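Local coordinates for protein malic enzyme (Entamoeba histolytica, PDB 3NV9) that probably catalyses the NAD(P)-dependent oxidative decarboxylation of malate to pyruvate, as malic enzymes generally do, working as a deeply entangled dimer, at residues 9-14 and 30-35; 45-50 and 131-136; 53-56 and 60-63; 211-216 and 342-347; 296-301 and 315-320. All coordinates share one frame; numbering follows the deposited sequence.

Contact 1. Residues 9-14 and 30-35; sequences SNLEEC and QFYKEL. With SO4 (sulfate ion), chain D.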
# COMPACT_ATOMS: atom_id res chain seq x y z
N SER A 9 -12.64 12.00 -25.82
CA SER A 9 -13.68 13.08 -25.78
C SER A 9 -14.81 12.97 -26.81
O SER A 9 -15.83 13.64 -26.68
CB SER A 9 -13.02 14.48 -25.92
OG SER A 9 -12.02 14.44 -26.96
N ASN A 10 -14.65 12.14 -27.84
CA ASN A 10 -15.54 12.17 -28.97
C ASN A 10 -16.19 10.82 -29.23
O ASN A 10 -16.43 10.44 -30.38
CB ASN A 10 -14.80 12.64 -30.22
CG ASN A 10 -13.73 11.63 -30.70
OD1 ASN A 10 -13.11 10.91 -29.89
ND2 ASN A 10 -13.50 11.60 -32.02
N LEU A 11 -16.45 10.08 -28.16
CA LEU A 11 -17.03 8.76 -28.32
C LEU A 11 -18.43 8.84 -28.96
O LEU A 11 -18.71 8.07 -29.86
CB LEU A 11 -17.07 7.97 -27.01
CG LEU A 11 -17.90 6.68 -27.09
CD1 LEU A 11 -17.20 5.58 -27.85
CD2 LEU A 11 -18.27 6.18 -25.70
N GLU A 12 -19.26 9.77 -28.48
CA GLU A 12 -20.59 10.02 -29.03
C GLU A 12 -20.61 10.07 -30.56
O GLU A 12 -21.45 9.41 -31.20
CB GLU A 12 -21.22 11.29 -28.42
CG GLU A 12 -21.42 11.26 -26.88
CD GLU A 12 -22.47 10.25 -26.35
OE1 GLU A 12 -23.48 9.97 -27.05
OE2 GLU A 12 -22.31 9.76 -25.20
N GLU A 13 -19.65 10.78 -31.13
CA GLU A 13 -19.57 10.98 -32.59
C GLU A 13 -19.02 9.76 -33.31
O GLU A 13 -19.21 9.61 -34.50
CB GLU A 13 -18.70 12.21 -32.90
CG GLU A 13 -19.23 13.53 -32.28
CD GLU A 13 -18.83 13.78 -30.77
OE1 GLU A 13 -18.63 12.84 -29.96
OE2 GLU A 13 -18.74 14.95 -30.37
N CYS A 14 -18.30 8.90 -32.59
CA CYS A 14 -17.73 7.69 -33.20
C CYS A 14 -18.74 6.55 -33.18
O CYS A 14 -18.52 5.51 -33.79
CB CYS A 14 -16.44 7.27 -32.50
SG CYS A 14 -15.11 8.50 -32.66
N GLN A 30 -20.65 -1.59 -23.25
CA GLN A 30 -19.77 -2.60 -23.82
C GLN A 30 -18.43 -2.00 -24.23
O GLN A 30 -17.40 -2.62 -23.99
CB GLN A 30 -20.48 -3.29 -24.97
CG GLN A 30 -21.52 -4.39 -24.49
CD GLN A 30 -20.83 -5.50 -23.66
OE1 GLN A 30 -19.83 -6.03 -24.11
NE2 GLN A 30 -21.30 -5.75 -22.41
N PHE A 31 -18.42 -0.79 -24.81
CA PHE A 31 -17.12 -0.15 -25.16
C PHE A 31 -16.23 0.03 -23.91
O PHE A 31 -15.05 -0.43 -23.90
CB PHE A 31 -17.30 1.19 -25.87
CG PHE A 31 -16.03 2.01 -25.97
CD1 PHE A 31 -15.03 1.67 -26.89
CD2 PHE A 31 -15.82 3.11 -25.13
CE1 PHE A 31 -13.82 2.42 -26.97
CE2 PHE A 31 -14.64 3.89 -25.22
CZ PHE A 31 -13.63 3.54 -26.13
N TYR A 32 -16.80 0.65 -22.87
CA TYR A 32 -16.07 0.89 -21.65
C TYR A 32 -15.71 -0.36 -20.90
O TYR A 32 -14.61 -0.44 -20.35
CB TYR A 32 -16.76 1.90 -20.76
CG TYR A 32 -16.60 3.32 -21.28
CD1 TYR A 32 -15.33 3.90 -21.43
CD2 TYR A 32 -17.70 4.08 -21.64
CE1 TYR A 32 -15.18 5.17 -21.93
CE2 TYR A 32 -17.55 5.36 -22.13
CZ TYR A 32 -16.32 5.89 -22.27
OH TYR A 32 -16.20 7.17 -22.75
N LYS A 33 -16.58 -1.37 -20.87
CA LYS A 33 -16.11 -2.64 -20.30
C LYS A 33 -14.95 -3.22 -21.10
O LYS A 33 -13.96 -3.64 -20.53
CB LYS A 33 -17.23 -3.68 -20.19
CG LYS A 33 -18.41 -3.35 -19.22
CD LYS A 33 -19.64 -4.29 -19.45
CE LYS A 33 -20.52 -4.33 -18.14
NZ LYS A 33 -21.88 -5.03 -18.30
N GLU A 34 -15.05 -3.27 -22.43
CA GLU A 34 -13.97 -3.88 -23.21
C GLU A 34 -12.65 -3.07 -23.14
O GLU A 34 -11.56 -3.65 -23.09
CB GLU A 34 -14.45 -4.02 -24.64
CG GLU A 34 -13.47 -4.69 -25.56
CD GLU A 34 -13.27 -6.18 -25.31
OE1 GLU A 34 -13.99 -6.82 -24.49
OE2 GLU A 34 -12.35 -6.72 -25.95
N LEU A 35 -12.76 -1.74 -23.14
CA LEU A 35 -11.60 -0.87 -22.92
C LEU A 35 -11.09 -1.07 -21.51
O LEU A 35 -9.88 -1.10 -21.32
CB LEU A 35 -11.93 0.61 -23.08
CG LEU A 35 -10.75 1.59 -22.96
CD1 LEU A 35 -9.71 1.16 -24.06
CD2 LEU A 35 -11.19 3.05 -23.23
S SO4 D . -20.08 -8.12 -19.69
O1 SO4 D . -21.25 -7.40 -19.25
O2 SO4 D . -18.96 -7.63 -18.84
O3 SO4 D . -20.21 -9.56 -19.48
O4 SO4 D . -19.88 -7.87 -21.12

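Contact 2. Residues 45-50 and 131-136; sequences GKIQIM and DAVPIC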
# COMPACT_ATOMS: atom_id res chain seq x y z
N GLY A 45 -2.55 -2.76 -14.28
CA GLY A 45 -3.06 -1.99 -13.14
C GLY A 45 -3.08 -0.51 -13.43
O GLY A 45 -3.04 -0.12 -14.59
N LYS A 46 -3.15 0.30 -12.38
CA LYS A 46 -3.38 1.72 -12.53
C LYS A 46 -2.44 2.57 -11.71
O LYS A 46 -2.18 3.70 -12.10
CB LYS A 46 -4.84 2.07 -12.24
CG LYS A 46 -5.82 1.59 -13.41
CD LYS A 46 -7.28 1.75 -13.00
CE LYS A 46 -7.66 0.81 -11.76
NZ LYS A 46 -9.09 0.44 -11.81
N ILE A 47 -1.95 2.04 -10.58
CA ILE A 47 -1.11 2.80 -9.64
C ILE A 47 0.25 2.12 -9.36
O ILE A 47 0.43 0.93 -9.61
CB ILE A 47 -1.83 3.15 -8.30
CG1 ILE A 47 -2.05 1.89 -7.47
CG2 ILE A 47 -3.18 3.76 -8.56
CD1 ILE A 47 -2.68 2.15 -6.05
N GLN A 48 1.20 2.88 -8.84
CA GLN A 48 2.51 2.39 -8.56
C GLN A 48 3.06 3.12 -7.35
O GLN A 48 2.52 4.10 -6.89
CB GLN A 48 3.41 2.58 -9.77
CG GLN A 48 3.56 4.06 -10.19
CD GLN A 48 4.69 4.30 -11.21
OE1 GLN A 48 5.68 3.56 -11.27
NE2 GLN A 48 4.49 5.31 -12.04
N ILE A 49 4.16 2.63 -6.82
CA ILE A 49 4.80 3.34 -5.75
C ILE A 49 5.93 4.18 -6.36
O ILE A 49 6.47 3.84 -7.38
CB ILE A 49 5.30 2.35 -4.67
CG1 ILE A 49 4.21 2.10 -3.62
CG2 ILE A 49 6.47 2.93 -3.90
CD1 ILE A 49 2.94 1.50 -4.13
N MET A 50 6.27 5.29 -5.73
CA MET A 50 7.38 6.12 -6.23
C MET A 50 8.08 6.83 -5.06
O MET A 50 7.41 7.18 -4.10
CB MET A 50 6.76 7.14 -7.18
CG MET A 50 7.70 7.93 -8.01
SD MET A 50 8.52 6.95 -9.31
CE MET A 50 7.04 6.65 -10.28
N ASP A 131 -2.19 9.70 -0.70
CA ASP A 131 -1.55 8.38 -1.06
C ASP A 131 -2.42 7.23 -0.57
O ASP A 131 -2.79 7.20 0.57
CB ASP A 131 -0.13 8.30 -0.52
CG ASP A 131 0.77 9.35 -1.16
OD1 ASP A 131 0.94 9.33 -2.39
OD2 ASP A 131 1.30 10.22 -0.43
N ALA A 132 -2.82 6.30 -1.42
CA ALA A 132 -3.81 5.30 -1.01
C ALA A 132 -3.52 4.00 -1.75
O ALA A 132 -3.00 4.03 -2.87
CB ALA A 132 -5.15 5.78 -1.28
N VAL A 133 -3.78 2.86 -1.11
CA VAL A 133 -3.62 1.61 -1.78
C VAL A 133 -4.84 0.69 -1.55
O VAL A 133 -5.49 0.74 -0.54
CB VAL A 133 -2.30 0.89 -1.43
CG1 VAL A 133 -1.12 1.60 -2.08
CG2 VAL A 133 -2.15 0.67 0.03
N PRO A 134 -5.15 -0.14 -2.55
CA PRO A 134 -6.22 -1.11 -2.29
C PRO A 134 -5.81 -2.09 -1.16
O PRO A 134 -4.62 -2.51 -1.08
CB PRO A 134 -6.39 -1.81 -3.65
CG PRO A 134 -5.12 -1.50 -4.44
CD PRO A 134 -4.39 -0.40 -3.78
N ILE A 135 -6.74 -2.41 -0.24
CA ILE A 135 -6.52 -3.50 0.73
C ILE A 135 -7.69 -4.43 0.65
O ILE A 135 -8.66 -4.25 1.35
CB ILE A 135 -6.41 -2.98 2.16
CG1 ILE A 135 -5.30 -1.93 2.27
CG2 ILE A 135 -6.17 -4.12 3.21
CD1 ILE A 135 -3.89 -2.52 2.32
N CYS A 136 -7.64 -5.39 -0.27
CA CYS A 136 -8.73 -6.39 -0.48
C CYS A 136 -8.48 -7.66 0.36
O CYS A 136 -7.44 -8.29 0.26
CB CYS A 136 -8.85 -6.75 -1.97
SG CYS A 136 -9.61 -5.43 -2.87

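Contact 3. Residues 53-56 and 60-63; sequences CTLA and WFNA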
# COMPACT_ATOMS: atom_id res chain seq x y z
N CYS A 53 11.34 11.29 -1.77
CA CYS A 53 12.47 11.93 -1.02
C CYS A 53 13.74 12.12 -1.90
O CYS A 53 13.80 11.58 -3.02
CB CYS A 53 12.81 11.05 0.18
SG CYS A 53 13.24 9.34 -0.33
N THR A 54 14.73 12.90 -1.45
CA THR A 54 15.91 13.08 -2.32
C THR A 54 16.72 11.82 -2.45
O THR A 54 16.97 11.13 -1.48
CB THR A 54 16.81 14.23 -1.83
OG1 THR A 54 17.90 14.38 -2.72
CG2 THR A 54 17.38 14.01 -0.45
N LEU A 55 17.15 11.51 -3.67
CA LEU A 55 18.06 10.38 -3.90
C LEU A 55 19.31 10.87 -4.67
O LEU A 55 19.78 10.26 -5.64
CB LEU A 55 17.34 9.24 -4.64
CG LEU A 55 16.01 8.75 -4.03
CD1 LEU A 55 15.21 8.00 -5.08
CD2 LEU A 55 16.29 7.88 -2.88
N ALA A 56 19.83 11.99 -4.20
CA ALA A 56 20.98 12.65 -4.79
C ALA A 56 22.30 11.87 -4.70
O ALA A 56 23.25 12.22 -5.40
CB ALA A 56 21.14 14.04 -4.15
N TRP A 60 22.86 8.95 0.96
CA TRP A 60 21.49 9.17 1.44
C TRP A 60 20.83 7.88 1.97
O TRP A 60 19.92 8.00 2.77
CB TRP A 60 20.59 9.82 0.36
CG TRP A 60 20.82 11.32 0.33
CD1 TRP A 60 21.61 12.03 -0.56
CD2 TRP A 60 20.34 12.26 1.29
NE1 TRP A 60 21.58 13.36 -0.22
CE2 TRP A 60 20.81 13.53 0.90
CE3 TRP A 60 19.52 12.16 2.43
CZ2 TRP A 60 20.52 14.69 1.63
CZ3 TRP A 60 19.22 13.31 3.15
CH2 TRP A 60 19.73 14.56 2.75
N PHE A 61 21.25 6.67 1.54
CA PHE A 61 20.52 5.47 2.00
C PHE A 61 20.81 5.24 3.46
O PHE A 61 19.98 4.74 4.20
CB PHE A 61 20.89 4.20 1.24
CG PHE A 61 20.45 4.17 -0.18
CD1 PHE A 61 19.10 4.32 -0.52
CD2 PHE A 61 21.39 3.96 -1.19
CE1 PHE A 61 18.70 4.27 -1.87
CE2 PHE A 61 21.00 3.89 -2.55
CZ PHE A 61 19.66 4.04 -2.89
N ASN A 62 22.00 5.65 3.87
CA ASN A 62 22.38 5.68 5.28
C ASN A 62 21.48 6.51 6.19
O ASN A 62 21.42 6.25 7.39
CB ASN A 62 23.86 6.08 5.40
CG ASN A 62 24.73 5.17 4.60
OD1 ASN A 62 24.41 3.96 4.49
ND2 ASN A 62 25.78 5.72 3.96
N ALA A 63 20.73 7.45 5.62
CA ALA A 63 19.71 8.16 6.39
C ALA A 63 18.36 7.48 6.33
O ALA A 63 17.54 7.56 7.27
CB ALA A 63 19.59 9.64 5.91

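Contact 4. Residues 211-216 and 342-347; sequences KLVKKD and GAYIVA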
# COMPACT_ATOMS: atom_id res chain seq x y z
N LYS A 211 -32.54 23.81 -6.88
CA LYS A 211 -32.44 25.19 -7.38
C LYS A 211 -32.97 25.27 -8.79
O LYS A 211 -33.74 26.17 -9.11
CB LYS A 211 -31.00 25.69 -7.34
CG LYS A 211 -30.63 26.33 -6.02
CD LYS A 211 -29.17 26.26 -5.73
CE LYS A 211 -28.87 26.70 -4.28
NZ LYS A 211 -28.75 28.18 -4.23
N LEU A 212 -32.55 24.35 -9.65
CA LEU A 212 -33.01 24.37 -11.03
C LEU A 212 -34.52 24.28 -11.19
O LEU A 212 -35.05 24.89 -12.08
CB LEU A 212 -32.33 23.28 -11.87
CG LEU A 212 -30.88 23.63 -12.16
CD1 LEU A 212 -29.97 22.41 -12.46
CD2 LEU A 212 -30.85 24.71 -13.26
N VAL A 213 -35.20 23.50 -10.34
CA VAL A 213 -36.65 23.26 -10.51
C VAL A 213 -37.48 24.24 -9.67
O VAL A 213 -38.70 24.16 -9.64
CB VAL A 213 -37.09 21.75 -10.22
CG1 VAL A 213 -36.36 20.73 -11.19
CG2 VAL A 213 -36.91 21.36 -8.76
N LYS A 214 -36.78 25.12 -8.98
CA LYS A 214 -37.31 26.09 -8.01
C LYS A 214 -38.18 25.50 -6.89
O LYS A 214 -39.33 25.91 -6.70
CB LYS A 214 -38.04 27.22 -8.73
CG LYS A 214 -37.16 27.97 -9.70
CD LYS A 214 -37.94 28.66 -10.82
CE LYS A 214 -36.98 29.48 -11.73
NZ LYS A 214 -37.47 29.52 -13.14
N LYS A 215 -37.66 24.53 -6.13
CA LYS A 215 -38.43 23.96 -5.01
C LYS A 215 -37.62 23.98 -3.71
O LYS A 215 -36.40 23.77 -3.74
CB LYS A 215 -38.91 22.53 -5.30
CG LYS A 215 -39.80 22.35 -6.53
CD LYS A 215 -40.06 20.86 -6.81
CE LYS A 215 -40.88 20.68 -8.07
NZ LYS A 215 -41.26 19.24 -8.44
N ASP A 216 -38.30 24.26 -2.60
CA ASP A 216 -37.71 24.25 -1.28
C ASP A 216 -37.56 22.78 -0.84
O ASP A 216 -38.49 21.97 -1.03
CB ASP A 216 -38.63 25.07 -0.33
CG ASP A 216 -38.23 24.98 1.15
OD1 ASP A 216 -37.03 24.80 1.48
OD2 ASP A 216 -39.12 25.16 2.01
N GLY A 342 -40.58 11.80 -19.05
CA GLY A 342 -40.91 13.10 -18.48
C GLY A 342 -39.94 13.67 -17.46
O GLY A 342 -40.20 14.72 -16.89
N ALA A 343 -38.82 12.99 -17.21
CA ALA A 343 -37.89 13.42 -16.16
C ALA A 343 -37.20 14.69 -16.63
O ALA A 343 -36.85 14.82 -17.81
CB ALA A 343 -36.87 12.33 -15.85
N TYR A 344 -37.04 15.63 -15.71
CA TYR A 344 -36.43 16.89 -16.08
C TYR A 344 -34.91 16.87 -15.88
O TYR A 344 -34.12 17.39 -16.71
CB TYR A 344 -37.08 18.00 -15.27
CG TYR A 344 -36.63 19.36 -15.65
CD1 TYR A 344 -36.89 19.89 -16.91
CD2 TYR A 344 -35.95 20.14 -14.75
CE1 TYR A 344 -36.47 21.18 -17.24
CE2 TYR A 344 -35.56 21.41 -15.05
CZ TYR A 344 -35.80 21.92 -16.28
OH TYR A 344 -35.35 23.19 -16.53
N ILE A 345 -34.52 16.28 -14.75
CA ILE A 345 -33.14 16.08 -14.32
C ILE A 345 -32.96 14.60 -14.00
O ILE A 345 -33.77 14.01 -13.26
CB ILE A 345 -32.81 16.93 -13.09
CG1 ILE A 345 -32.83 18.43 -13.44
CG2 ILE A 345 -31.50 16.52 -12.42
CD1 ILE A 345 -32.95 19.29 -12.23
N VAL A 346 -31.91 14.01 -14.58
CA VAL A 346 -31.55 12.59 -14.36
C VAL A 346 -30.06 12.49 -14.09
O VAL A 346 -29.22 13.04 -14.85
CB VAL A 346 -31.86 11.71 -15.64
CG1 VAL A 346 -31.63 10.21 -15.34
CG2 VAL A 346 -33.27 11.92 -16.14
N ALA A 347 -29.72 11.79 -13.01
CA ALA A 347 -28.34 11.48 -12.67
C ALA A 347 -28.14 9.98 -12.67
O ALA A 347 -29.05 9.21 -12.31
CB ALA A 347 -28.03 11.97 -11.30

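Contact 5. Residues 296-301 and 315-320; sequences DVLISL and KSMGEK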
# COMPACT_ATOMS: atom_id res chain seq x y z
N ASP A 296 -41.71 14.39 -6.20
CA ASP A 296 -40.76 15.37 -6.73
C ASP A 296 -39.41 14.76 -7.09
O ASP A 296 -38.80 15.11 -8.10
CB ASP A 296 -40.62 16.53 -5.71
CG ASP A 296 -41.98 17.24 -5.45
OD1 ASP A 296 -42.64 17.00 -4.41
OD2 ASP A 296 -42.40 18.00 -6.31
N VAL A 297 -38.96 13.88 -6.22
CA VAL A 297 -37.64 13.32 -6.21
C VAL A 297 -37.80 11.79 -6.07
O VAL A 297 -38.63 11.30 -5.29
CB VAL A 297 -36.79 13.92 -5.03
CG1 VAL A 297 -35.41 13.27 -4.89
CG2 VAL A 297 -36.66 15.45 -5.18
N LEU A 298 -37.01 11.06 -6.86
CA LEU A 298 -36.98 9.61 -6.86
C LEU A 298 -35.51 9.30 -6.90
O LEU A 298 -34.78 9.77 -7.82
CB LEU A 298 -37.65 9.05 -8.13
CG LEU A 298 -37.60 7.53 -8.43
CD1 LEU A 298 -37.82 6.76 -7.16
CD2 LEU A 298 -38.65 7.11 -9.52
N ILE A 299 -35.07 8.53 -5.90
CA ILE A 299 -33.66 8.23 -5.73
C ILE A 299 -33.47 6.72 -5.54
O ILE A 299 -34.02 6.14 -4.56
CB ILE A 299 -33.04 9.02 -4.52
CG1 ILE A 299 -33.09 10.53 -4.73
CG2 ILE A 299 -31.64 8.60 -4.27
CD1 ILE A 299 -32.38 11.34 -3.58
N SER A 300 -32.75 6.09 -6.47
CA SER A 300 -32.36 4.68 -6.37
C SER A 300 -30.85 4.42 -6.49
O SER A 300 -30.18 5.00 -7.35
CB SER A 300 -33.08 3.85 -7.45
OG SER A 300 -32.79 2.46 -7.27
N LEU A 301 -30.36 3.53 -5.62
CA LEU A 301 -29.03 2.91 -5.67
C LEU A 301 -29.16 1.45 -5.23
O LEU A 301 -28.66 1.02 -4.17
CB LEU A 301 -28.01 3.64 -4.79
CG LEU A 301 -26.63 3.73 -5.48
CD1 LEU A 301 -25.65 4.64 -4.73
CD2 LEU A 301 -25.99 2.32 -5.79
N LYS A 315 -43.43 9.01 -15.11
CA LYS A 315 -44.54 9.65 -15.78
C LYS A 315 -45.59 10.15 -14.77
O LYS A 315 -46.22 11.14 -15.00
CB LYS A 315 -45.15 8.61 -16.73
CG LYS A 315 -46.17 9.11 -17.71
CD LYS A 315 -46.42 8.07 -18.82
CE LYS A 315 -47.66 7.15 -18.55
NZ LYS A 315 -48.96 7.84 -18.91
N SER A 316 -45.76 9.44 -13.66
CA SER A 316 -46.77 9.83 -12.67
C SER A 316 -46.26 10.89 -11.69
O SER A 316 -47.03 11.44 -10.91
CB SER A 316 -47.27 8.61 -11.90
OG SER A 316 -46.37 8.22 -10.87
N MET A 317 -44.97 11.18 -11.72
CA MET A 317 -44.40 12.19 -10.82
C MET A 317 -44.90 13.60 -11.14
O MET A 317 -45.53 13.82 -12.16
CB MET A 317 -42.87 12.11 -10.86
CG MET A 317 -42.32 10.84 -10.21
SD MET A 317 -40.55 10.96 -9.90
CE MET A 317 -40.03 10.90 -11.56
N GLY A 318 -44.61 14.55 -10.26
CA GLY A 318 -45.03 15.95 -10.47
C GLY A 318 -44.27 16.79 -11.51
O GLY A 318 -43.66 16.29 -12.48
N GLU A 319 -44.34 18.10 -11.31
CA GLU A 319 -43.71 19.06 -12.18
C GLU A 319 -42.19 18.87 -12.11
O GLU A 319 -41.58 18.86 -11.01
CB GLU A 319 -44.16 20.43 -11.67
CG GLU A 319 -43.33 21.61 -12.13
CD GLU A 319 -43.85 22.24 -13.42
OE1 GLU A 319 -43.96 21.51 -14.45
OE2 GLU A 319 -44.14 23.47 -13.37
N LYS A 320 -41.58 18.63 -13.27
CA LYS A 320 -40.11 18.59 -13.40
C LYS A 320 -39.44 17.51 -12.49
O LYS A 320 -38.68 17.80 -11.53
CB LYS A 320 -39.50 20.00 -13.26
CG LYS A 320 -39.84 20.97 -14.44
CD LYS A 320 -39.14 22.34 -14.24
CE LYS A 320 -39.31 23.28 -15.43
NZ LYS A 320 -40.70 23.76 -15.72
O HOH W 1 -38.78 18.06 -8.95

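Contact 1. Residues 9-14 and 30-35
One face of the Phe31 ring carries the CD1 methyl of Leu11, while at its edge, in the plane of the ring, lies Tyr32 CZ. The Tyr32 ring in turn has Phe31 CD2 over the centre of one of its faces. Leu11 CD1 stands 4.1 Å from the Phe31 ring centroid and 18° off the normal, which meets the geometry of a CH-pi contact, although the methyl is offset toward the rim, with Phe31 CD2 its nearest ring atom at 3.9 Å. The other branch, Leu11 CD2, meets Tyr32 obliquely, 3.7 Å from CE2. A single leucine therefore spans both aromatic residues. With chi1 at 170°, Leu11 holds CG opposite its backbone N, and the fork of CD1 and CD2 reaches the helix 21-43, where Phe31 and Tyr32 are consecutive.

Gln30 and Lys33 of the same helix grip a sulfate, probably from the crystallisation liquor. Gln30 NE2 donates to O4 over 2.9 Å in a nearly straight bond (165°), and Lys33 NZ bonds O1 at 2.6 Å; Arg71 NE of the second subunit also bonds the ion. Tyr32 OH shares a weak hydrogen bond with Asn62 ND2 of that subunit, and Glu34 forms a salt bridge to its Arg71.

Chemically, the joint between the N-terminal segment and the long helix is apolar and buried, resting on dispersion and CH-pi attraction, whereas the sulfate probably offsets the charges of Lys33 and of Arg71 of the second subunit, the Gln30 amide adding a neutral donor.

Contact 2. Residues 45-50 and 131-136
This is apolar packing of strand 47-51 against an outermost strand, within this chain, of the four-stranded parallel sheet: Ile47 meets Ala132, Val133 and Pro134 of strand 131-136. The axes of the short segments 47-50 and 131-136 come no closer than 8.9 Å and their N-to-C directions differ by 127°, too far apart and too skewed for the strands to be ladder neighbours. Ile47 makes every close approach, and does so with one atom. Its side chain and the proline ring reach toward each other, CD1 of Ile47 meeting CD of Pro134 at 3.8 Å. The same CD1 lies 3.7 Å from the carbonyl oxygen of Ala132 and 4.3 Å from Val133 CG1. The methyl thus meets the backbone of the strand as well as its side chains. Two torsions place it there: chi1 of 70° tucks CG1 between the backbone N and the carbonyl carbon, and chi2 of 176° then extends the branch straight out. All four touching residues are buried.

On its inner edge, strand 131-136 bonds through Asp131, Val133 and Ile135 to strand 92-97. Helix 114-128 touches both segments, Ala121 meeting Ile47 and Met117 meeting Pro134, and its Glu118 OE1 accepts the backbone N-H groups of Lys46 and Ile47. Strand 47-51 itself pairs antiparallel with a strand of the second subunit, whose Asp131 also bonds Ile49 N, so this packing lies where one subunit's sheet approaches a ladder shared between the two.

Contact 3. Residues 53-56 and 60-63
Two torsions bring Thr54 and Trp60 together. In Thr54, chi1 of -179° swings OG1 opposite the backbone N and leaves CG2 between that N and the carbonyl carbon, pointed at the indole; in Trp60, chi2 of 100° turns the ring plane broadside to meet it. The side chains cross at about a right angle, and Thr54 CG2 lies 3.7 Å from the centroid of the Trp60 six-membered ring, only 8° off its normal: a CH-pi contact centred on the face. Ala56 CB comes in obliquely at the five-membered ring, 4.1 Å from Trp60 CD1. Farther along, Leu55 CD2 grazes Phe61 CE1 at 4.5 Å. Thr54 OG1 accepts a weak hydrogen bond from Ala56 N at 3.4 Å, linking the loop to itself.

The contact closes the short connection between strand 47-51 and helix 61-64, and Tyr64 OH of that helix also bonds Thr54 O. The second subunit packs against this loop: its Ala6 O receives the Trp60 NE1 hydrogen, its Phe468 packs edge-to-face with the indole, and Gln460 of its helix 438-461 bonds Leu55 N.

Contact 4. Residues 211-216 and 342-347
Ile345 leaves CB with CG1 beside its backbone N (chi1 -67°), runs on in an extended line (chi2 162°), and makes its contacts with helix 193-213 at the terminal CD1. That methyl lies 3.8 Å from Val213 CG1 and 4.1 Å from Leu212 CB, so it rests against two consecutive residues of the last helical turn. Val213 CG1 is shared: besides Ile345 it meets Tyr344, with CD2 of the ring at 3.6 Å and CE2 at 4.0 Å. It approaches the ring obliquely, as the valine and tyrosine side chains slide past each other in opposite directions.

Each segment includes a residue that leaves a helix in a Schellman motif. Lys214, with positive phi, ends helix 193-213 in this way and its N bonds Lys211 O at 3.2 Å; Gly342 likewise ends helix 335-340 in a Schellman motif, at a phi of 111° suited to a residue without CB. The last turn of helix 193-213 thus packs on residues 344-345 at the start of strand 345-348, an outermost strand of the Rossmann-like sheet in this chain. That strand is bonded on its inner side to strand 322-325, whose Ile322 also touches Val213. The Tyr344 ring has a cation-pi partner in Lys320.

Across the two segments the contact is hydrocarbon against hydrocarbon and ring, a dispersion contact without direction-setting polar bonds. It is consistent with a helix laid on a sheet, and the charge near it is supplied by Lys320 on the Tyr344 ring.

Contact 5. Residues 296-301 and 315-320
The carbonyl oxygens of Lys320 and Asp296 are bridged by one water, which donates to both, at 2.6 Å to Lys320 O and 3.1 Å to Asp296 O. Lys320 O and Asp296 O are 4.4 Å apart, so the water spans a gap between two acceptors that could not bond each other directly. The only apolar side-chain contact between these segments is Met317 SD against Leu298 CB at 3.9 Å. Met317 has CG beside its backbone N (chi1 -70°) and continues extended (chi2 -166°), and these two torsions carry the sulfur to the root of the leucine side chain; the bend at chi3 (-70°) only directs CE.

The segments belong to a beta-alpha-beta crossover of the NAD-binding domain: strand 297-300 leads through helix 311-315 and the loop after it into strand 322-325, its parallel neighbour. Asp296 and Leu298 bond in the ladder to Ile322, so water and sulfur meet where strands 297-300 and 322-325 begin to pair. The Asp296 carboxylate is held from outside the two segments: OD2 forms a salt bridge with Lys215, which also donates to Glu319 O, and OD1 accepts Arg221 N.

The water therefore gives each of two carbonyl oxygens a donor, in addition to the ladder bonding of Asp296, and Lys215, which follows helix 193-213, probably stabilises the carboxylate charge. Polar atoms are thus served by solvent and by a lysine beyond a neighbouring helix, while the apolar grip comes from one thioether.

Contacts 1, 2 and 3 all touch the second subunit; contacts 4 and 5 touch no other chain. Contacts 2 and 3 adjoin in sequence, contact 3 being nested in the loop closed by contact 2, yet their centres are about 23 Å apart. Contact 5 is likewise nested within contact 4, and these centres are only about 9 Å apart: Lys215 NZ reaches Asp296 OD2 at 2.7 Å and Glu319 O at 2.6 Å, while Tyr344 CB packs on Lys320 CA. The bound sodium, held by Thr348, Arg350 and Pro354, lies about 10 Å from the Ile345 side chain in contact 4 and about 11 Å from the Tyr32 side chain in contact 1.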